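Local structure of exodeoxyribonuclease (Neisseria meningitidis, 2JC5) at residues 18-21 with 22-25; 97-101 with 102-106. The protein probably cleaves DNA at apurinic or apyrimidinic sites as a metal-dependent repair endonuclease and 3'-5' exonuclease of the AP/ExoA family. All blocks are in the same frame, centred on the assembly; numbering follows the deposited sequence. Where two conformers were deposited one is given.

How the contacts relate
Both contacts are local, one starting a helix, the other reversing the chain between two antiparallel strands. Contact 1 is partly buried: Phe20 and Tyr23 face the sheet that contains strands 2-8 and 31-35 while Glu22 stays at the surface. Contact 2 is largely buried, with a tip at Gly101 and Arg102 that is exposed, and belongs to the second sheet. The centres lie about 23 Å apart, yet strand 31-35 is shared: Phe20 packs on Val32 and Val34, whereas Phe100 reaches Ile31, and Val105 both Ile31 and Cys33. Rings and a water-bridged carboxylate characterise contact 1; contact 2 adds to its cross-strand backbone bonds a salt bridge of Arg97 and Asp99 joined by the hydroxyl of Ser104.

Contact 1 (18-21 with 22-25); sequences KGFY and EYIA
Tyr21 and Glu22 are joined by a water as well as by the chain. The water accepts from Tyr21 N at 2.9 Å and lies 2.7 Å from Glu22 OE1, to which it can donate. The carboxylate reaches it because the glutamate chain folds back at its second torsion (chi2 83°), which also brings Glu22 OE1 to 3.4 Å from Gly19 CA. Gly19 is the N-cap of helix 20-26, so the carboxylate sits beside the first turn, where its negative charge probably interacts favourably with the helix dipole. The first i to i+4 bond runs from Tyr23 N to Gly19 O (3.1 Å); Ile24 N follows with a bond to Phe20 O (3.0 Å). On the buried side, the Phe20 ring leans forward along the helix: with CG anti to the backbone N (chi1 -172°), it reaches the side chains one turn on. Phe20 CE1 comes in at the edge of the Tyr23 ring, 3.8 Å from Tyr23 CD2, with the ring planes inclined at 42°, while Phe20 CE2 lies 3.8 Å from Ile24 CG1. Phe20 continues onto strands 2-8 and 31-35, and Tyr21 stacks its ring on that of His52.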
ATOM      1  N   LYS A  18      -5.302 -15.901  10.363  1.00 11.10           N
ATOM      2  CA  LYS A  18      -4.151 -15.534  11.186  1.00 12.13           C
ATOM      3  C   LYS A  18      -4.405 -14.359  12.124  1.00 10.03           C
ATOM      4  O   LYS A  18      -3.481 -13.877  12.771  1.00 12.76           O
ATOM      5  CB  LYS A  18      -2.952 -15.201  10.297  1.00 13.04           C
ATOM      6  CG  LYS A  18      -2.432 -16.346   9.479  1.00 13.98           C
ATOM      7  CD  LYS A  18      -1.339 -15.878   8.529  1.00 15.41           C
ATOM      8  CE  LYS A  18      -0.900 -16.948   7.561  1.00 18.11           C
ATOM      9  NZ  LYS A  18      -0.326 -18.134   8.210  1.00 21.65           N
ATOM     10  N   GLY A  19      -5.647 -13.906  12.221  1.00 10.77           N
ATOM     11  CA  GLY A  19      -6.029 -12.887  13.201  1.00  9.46           C
ATOM     12  C   GLY A  19      -6.174 -11.489  12.650  1.00  9.27           C
ATOM     13  O   GLY A  19      -6.362 -10.547  13.410  1.00  9.92           O
ATOM     14  N   PHE A  20      -6.092 -11.334  11.330  1.00  8.90           N
ATOM     15  CA  PHE A  20      -6.139 -10.000  10.768  1.00  8.85           C
ATOM     16  C   PHE A  20      -7.478  -9.327  11.027  1.00  8.75           C
ATOM     17  O   PHE A  20      -7.528  -8.113  11.246  1.00  8.39           O
ATOM     18  CB  PHE A  20      -5.800 -10.003   9.270  1.00  8.27           C
ATOM     19  CG  PHE A  20      -5.658  -8.622   8.691  1.00  7.21           C
ATOM     20  CD1 PHE A  20      -4.560  -7.840   9.003  1.00  7.96           C
ATOM     21  CD2 PHE A  20      -6.630  -8.089   7.877  1.00  8.68           C
ATOM     22  CE1 PHE A  20      -4.437  -6.547   8.499  1.00  9.12           C
ATOM     23  CE2 PHE A  20      -6.519  -6.800   7.375  1.00  8.82           C
ATOM     24  CZ  PHE A  20      -5.405  -6.036   7.689  1.00  8.05           C
ATOM     25  N   TYR A  21      -8.570 -10.092  11.012  1.00  8.62           N
ATOM     26  CA  TYR A  21      -9.882  -9.493  11.234  1.00 10.00           C
ATOM     27  C   TYR A  21      -9.941  -8.810  12.610  1.00  9.63           C
ATOM     28  O   TYR A  21     -10.407  -7.673  12.743  1.00  9.88           O
ATOM     29  CB  TYR A  21     -10.978 -10.548  11.143  1.00 10.13           C
ATOM     30  CG  TYR A  21     -12.358  -9.983  11.342  1.00 11.94           C
ATOM     31  CD1 TYR A  21     -12.908  -9.149  10.398  1.00 11.60           C
ATOM     32  CD2 TYR A  21     -13.128 -10.307  12.468  1.00 12.37           C
ATOM     33  CE1 TYR A  21     -14.170  -8.638  10.545  1.00 12.52           C
ATOM     34  CE2 TYR A  21     -14.403  -9.790  12.620  1.00 11.58           C
ATOM     35  CZ  TYR A  21     -14.913  -8.943  11.653  1.00 11.66           C
ATOM     36  OH  TYR A  21     -16.199  -8.410  11.760  1.00 14.09           O
ATOM     37  N   GLU A  22      -9.469  -9.506  13.643  1.00  9.67           N
ATOM     38  CA  GLU A  22      -9.517  -8.966  14.984  1.00 10.29           C
ATOM     39  C   GLU A  22      -8.624  -7.737  15.091  1.00  9.45           C
ATOM     40  O   GLU A  22      -8.975  -6.753  15.743  1.00 11.06           O
ATOM     41  CB  GLU A  22      -9.106 -10.030  15.997  1.00 11.61           C
ATOM     42  CG  GLU A  22     -10.136 -11.147  16.170  1.00 13.62           C
ATOM     43  CD  GLU A  22     -10.061 -12.261  15.121  1.00 15.58           C
ATOM     44  OE1 GLU A  22      -9.204 -12.218  14.232  1.00 14.37           O
ATOM     45  OE2 GLU A  22     -10.866 -13.221  15.198  1.00 20.31           O
ATOM     46  N   TYR A  23      -7.492  -7.781  14.398  1.00  9.05           N
ATOM     47  CA  TYR A  23      -6.570  -6.658  14.362  1.00  8.39           C
ATOM     48  C   TYR A  23      -7.185  -5.404  13.746  1.00  7.94           C
ATOM     49  O   TYR A  23      -6.896  -4.296  14.186  1.00  8.54           O
ATOM     50  CB  TYR A  23      -5.312  -7.058  13.582  1.00  8.43           C
ATOM     51  CG  TYR A  23      -4.315  -5.934  13.392  1.00  7.96           C
ATOM     52  CD1 TYR A  23      -3.565  -5.465  14.450  1.00  8.26           C
ATOM     53  CD2 TYR A  23      -4.118  -5.360  12.143  1.00  7.41           C
ATOM     54  CE1 TYR A  23      -2.669  -4.415  14.286  1.00  7.93           C
ATOM     55  CE2 TYR A  23      -3.225  -4.328  11.961  1.00  6.94           C
ATOM     56  CZ  TYR A  23      -2.501  -3.860  13.028  1.00  7.53           C
ATOM     57  OH  TYR A  23      -1.592  -2.831  12.831  1.00  8.66           O
ATOM     58  N   ILE A  24      -8.016  -5.552  12.726  1.00  7.95           N
ATOM     59  CA  ILE A  24      -8.636  -4.363  12.139  1.00  8.58           C
ATOM     60  C   ILE A  24      -9.280  -3.521  13.255  1.00  8.88           C
ATOM     61  O   ILE A  24      -9.121  -2.301  13.297  1.00  9.78           O
ATOM     62  CB  ILE A  24      -9.693  -4.717  11.055  1.00  8.04           C
ATOM     63  CG1 ILE A  24      -9.000  -5.295   9.818  1.00  9.31           C
ATOM     64  CG2 ILE A  24     -10.504  -3.514  10.676  1.00  8.69           C
ATOM     65  CD1 ILE A  24      -9.941  -5.875   8.771  1.00 10.02           C
ATOM     66  N   ALA A  25     -10.021  -4.174  14.151  1.00  9.32           N
ATOM     67  CA  ALA A  25     -10.680  -3.491  15.282  1.00  9.76           C
ATOM     68  C   ALA A  25      -9.687  -3.102  16.384  1.00 10.79           C
ATOM     69  O   ALA A  25      -9.679  -1.966  16.845  1.00 12.93           O
ATOM     70  CB  ALA A  25     -11.793  -4.367  15.865  1.00  9.63           C
TER
HETATM   71  O   HOH W   1      -8.734 -12.950  11.639  1.00 13.82           O

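Contact 2 (97-101 with 102-106); sequences RCDFG and RLSVI
Residues 97-100 and 103-106 run antiparallel, their axes 4.6 Å apart at closest approach and their directions at 161°. Cys98 with Val105 and Phe100 with Leu103 form the hydrogen-bonded pairs; the first is joined by reciprocal bonds, both Cys98 N to Val105 O and Val105 N to Cys98 O measuring 2.9 Å. In the second, Phe100 N meets Leu103 O at 2.7 Å, whereas Leu103 N approaches Phe100 O from above the carbonyl plane as the chain turns. Arg97, Asp99, Ser104 and Ile106 share one face. There the extended Arg97 chain slants over the sheet face towards Asp99 and Ser104 and presents NE to Asp99 OD1, a salt bridge of 2.9 Å on the syn lone pair, with the oxygen almost in the guanidinium plane. Ser104 OG crosses to the same oxygen, donating at 2.6 Å from well above the carboxylate plane, and accepts from Arg97 NH2 at 3.0 Å, tilted 31° out of the guanidinium plane. Two donors thus grip Asp99 OD1, while Asn79 takes its other oxygen, an arrangement likely to favour the charged form. On the other face, Phe100 CD1 lies 4.2 Å from Leu103 CD2, and Phe100 and Val105 continue onto strand 31-35. The arrangement is a beta hairpin with a two-residue loop, Gly101-Arg102, forming a type II' turn from Phe100 to Leu103 with Gly101 at positive phi, and it joins neighbouring strands of one sheet in the alpha/beta sandwich of the DNase I-like fold.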
ATOM      1  N   ARG A  97      -9.838   4.318  -4.760  1.00  7.39           N
ATOM      2  CA  ARG A  97      -9.726   5.630  -4.121  1.00  6.16           C
ATOM      3  C   ARG A  97     -11.021   5.966  -3.409  1.00  6.68           C
ATOM      4  O   ARG A  97     -12.088   5.884  -4.008  1.00  7.19           O
ATOM      5  CB  ARG A  97      -9.450   6.700  -5.164  1.00  7.19           C
ATOM      6  CG  ARG A  97      -9.476   8.114  -4.621  1.00  7.25           C
ATOM      7  CD  ARG A  97      -9.106   9.141  -5.658  1.00  9.15           C
ATOM      8  NE  ARG A  97      -9.316  10.499  -5.152  1.00 10.49           N
ATOM      9  CZ  ARG A  97      -8.824  11.606  -5.699  1.00 12.55           C
ATOM     10  NH1 ARG A  97      -8.065  11.569  -6.780  1.00 11.86           N
ATOM     11  NH2 ARG A  97      -9.074  12.780  -5.135  1.00 14.41           N
ATOM     12  N   CYS A  98     -10.915   6.364  -2.151  1.00  6.38           N
ATOM     13  CA  CYS A  98     -12.070   6.809  -1.369  1.00  7.28           C
ATOM     14  C   CYS A  98     -11.866   8.232  -0.888  1.00  6.91           C
ATOM     15  O   CYS A  98     -10.812   8.567  -0.344  1.00  7.40           O
ATOM     16  CB  CYS A  98     -12.296   5.881  -0.192  1.00  7.86           C
ATOM     17  SG  CYS A  98     -12.867   4.262  -0.679  1.00  8.91           S
ATOM     18  N   ASP A  99     -12.884   9.064  -1.105  1.00  7.73           N
ATOM     19  CA  ASP A  99     -12.867  10.476  -0.721  1.00  8.48           C
ATOM     20  C   ASP A  99     -13.782  10.739   0.478  1.00  7.87           C
ATOM     21  O   ASP A  99     -14.906  10.220   0.557  1.00  8.91           O
ATOM     22  CB  ASP A  99     -13.345  11.360  -1.881  1.00  8.51           C
ATOM     23  CG  ASP A  99     -12.489  11.256  -3.117  1.00 10.43           C
ATOM     24  OD1 ASP A  99     -11.330  10.798  -3.026  1.00  9.77           O
ATOM     25  OD2 ASP A  99     -13.007  11.635  -4.189  1.00 14.62           O
ATOM     26  N   PHE A 100     -13.283  11.551   1.401  1.00  7.61           N
ATOM     27  CA  PHE A 100     -14.013  11.965   2.589  1.00  8.36           C
ATOM     28  C   PHE A 100     -13.819  13.468   2.710  1.00  8.39           C
ATOM     29  O   PHE A 100     -12.797  13.929   3.224  1.00  7.98           O
ATOM     30  CB  PHE A 100     -13.465  11.294   3.847  1.00  8.53           C
ATOM     31  CG  PHE A 100     -13.288   9.808   3.730  1.00  8.29           C
ATOM     32  CD1 PHE A 100     -12.133   9.284   3.176  1.00  8.31           C
ATOM     33  CD2 PHE A 100     -14.264   8.926   4.194  1.00 10.17           C
ATOM     34  CE1 PHE A 100     -11.951   7.899   3.061  1.00  8.15           C
ATOM     35  CE2 PHE A 100     -14.086   7.553   4.097  1.00 10.21           C
ATOM     36  CZ  PHE A 100     -12.936   7.032   3.550  1.00  8.86           C
ATOM     37  N   GLY A 101     -14.763  14.248   2.195  1.00  8.25           N
ATOM     38  CA  GLY A 101     -14.548  15.676   2.100  1.00  9.27           C
ATOM     39  C   GLY A 101     -13.299  15.928   1.273  1.00  8.34           C
ATOM     40  O   GLY A 101     -13.171  15.395   0.175  1.00  9.16           O
ATOM     41  N   ARG A 102     -12.342  16.653   1.840  1.00  8.01           N
ATOM     42  CA  ARG A 102     -11.107  16.987   1.149  1.00  8.15           C
ATOM     43  C   ARG A 102      -9.977  15.971   1.335  1.00  9.08           C
ATOM     44  O   ARG A 102      -8.878  16.203   0.850  1.00  9.13           O
ATOM     45  CB  ARG A 102     -10.662  18.378   1.578  1.00 10.31           C
ATOM     46  CG  ARG A 102     -11.595  19.476   1.069  1.00 11.23           C
ATOM     47  CD  ARG A 102     -11.425  19.712  -0.428  1.00 13.48           C
ATOM     48  NE  ARG A 102     -10.156  20.396  -0.667  1.00 13.08           N
ATOM     49  CZ  ARG A 102      -9.711  20.769  -1.864  1.00 16.14           C
ATOM     50  NH1 ARG A 102     -10.370  20.439  -2.961  1.00 17.95           N
ATOM     51  NH2 ARG A 102      -8.558  21.400  -1.956  1.00 18.50           N
ATOM     52  N   LEU A 103     -10.265  14.880   2.041  1.00  6.98           N
ATOM     53  CA  LEU A 103      -9.332  13.767   2.216  1.00  7.01           C
ATOM     54  C   LEU A 103      -9.579  12.707   1.156  1.00  6.22           C
ATOM     55  O   LEU A 103     -10.723  12.325   0.893  1.00  6.91           O
ATOM     56  CB  LEU A 103      -9.509  13.139   3.606  1.00  8.31           C
ATOM     57  CG  LEU A 103      -8.640  11.917   3.944  1.00  8.12           C
ATOM     58  CD1 LEU A 103      -7.176  12.293   3.977  1.00 10.10           C
ATOM     59  CD2 LEU A 103      -9.096  11.305   5.237  1.00  9.28           C
ATOM     60  N   SER A 104      -8.499  12.181   0.589  1.00  6.47           N
ATOM     61  CA  SER A 104      -8.584  10.997  -0.260  1.00  6.59           C
ATOM     62  C   SER A 104      -7.562   9.997   0.203  1.00  6.55           C
ATOM     63  O   SER A 104      -6.415  10.349   0.508  1.00  6.79           O
ATOM     64  CB  SER A 104      -8.331  11.328  -1.722  1.00  7.37           C
ATOM     65  OG  SER A 104      -9.284  12.244  -2.227  1.00  9.32           O
ATOM     66  N   VAL A 105      -7.979   8.746   0.268  1.00  5.36           N
ATOM     67  CA  VAL A 105      -7.065   7.652   0.543  1.00  6.02           C
ATOM     68  C   VAL A 105      -7.184   6.595  -0.543  1.00  6.96           C
ATOM     69  O   VAL A 105      -8.302   6.202  -0.928  1.00  6.18           O
ATOM     70  CB  VAL A 105      -7.349   7.060   1.920  1.00  6.75           C
ATOM     71  CG1 VAL A 105      -6.368   5.944   2.230  1.00  9.26           C
ATOM     72  CG2 VAL A 105      -7.291   8.140   2.979  1.00  7.84           C
ATOM     73  N   ILE A 106      -6.023   6.154  -1.019  0.50  6.13           N
ATOM     74  CA  ILE A 106      -5.915   5.153  -2.058  0.50  5.76           C
ATOM     75  C   ILE A 106      -5.306   3.891  -1.491  0.50  5.77           C
ATOM     76  O   ILE A 106      -4.474   3.937  -0.571  0.50  5.63           O
ATOM     77  CB  ILE A 106      -5.059   5.675  -3.221  0.50  5.75           C
ATOM     78  CG1 ILE A 106      -5.863   6.722  -3.994  0.50  7.05           C
ATOM     79  CG2 ILE A 106      -4.571   4.540  -4.142  0.50  6.46           C
ATOM     80  CD1 ILE A 106      -5.053   7.822  -4.574  0.50  7.50           C
TER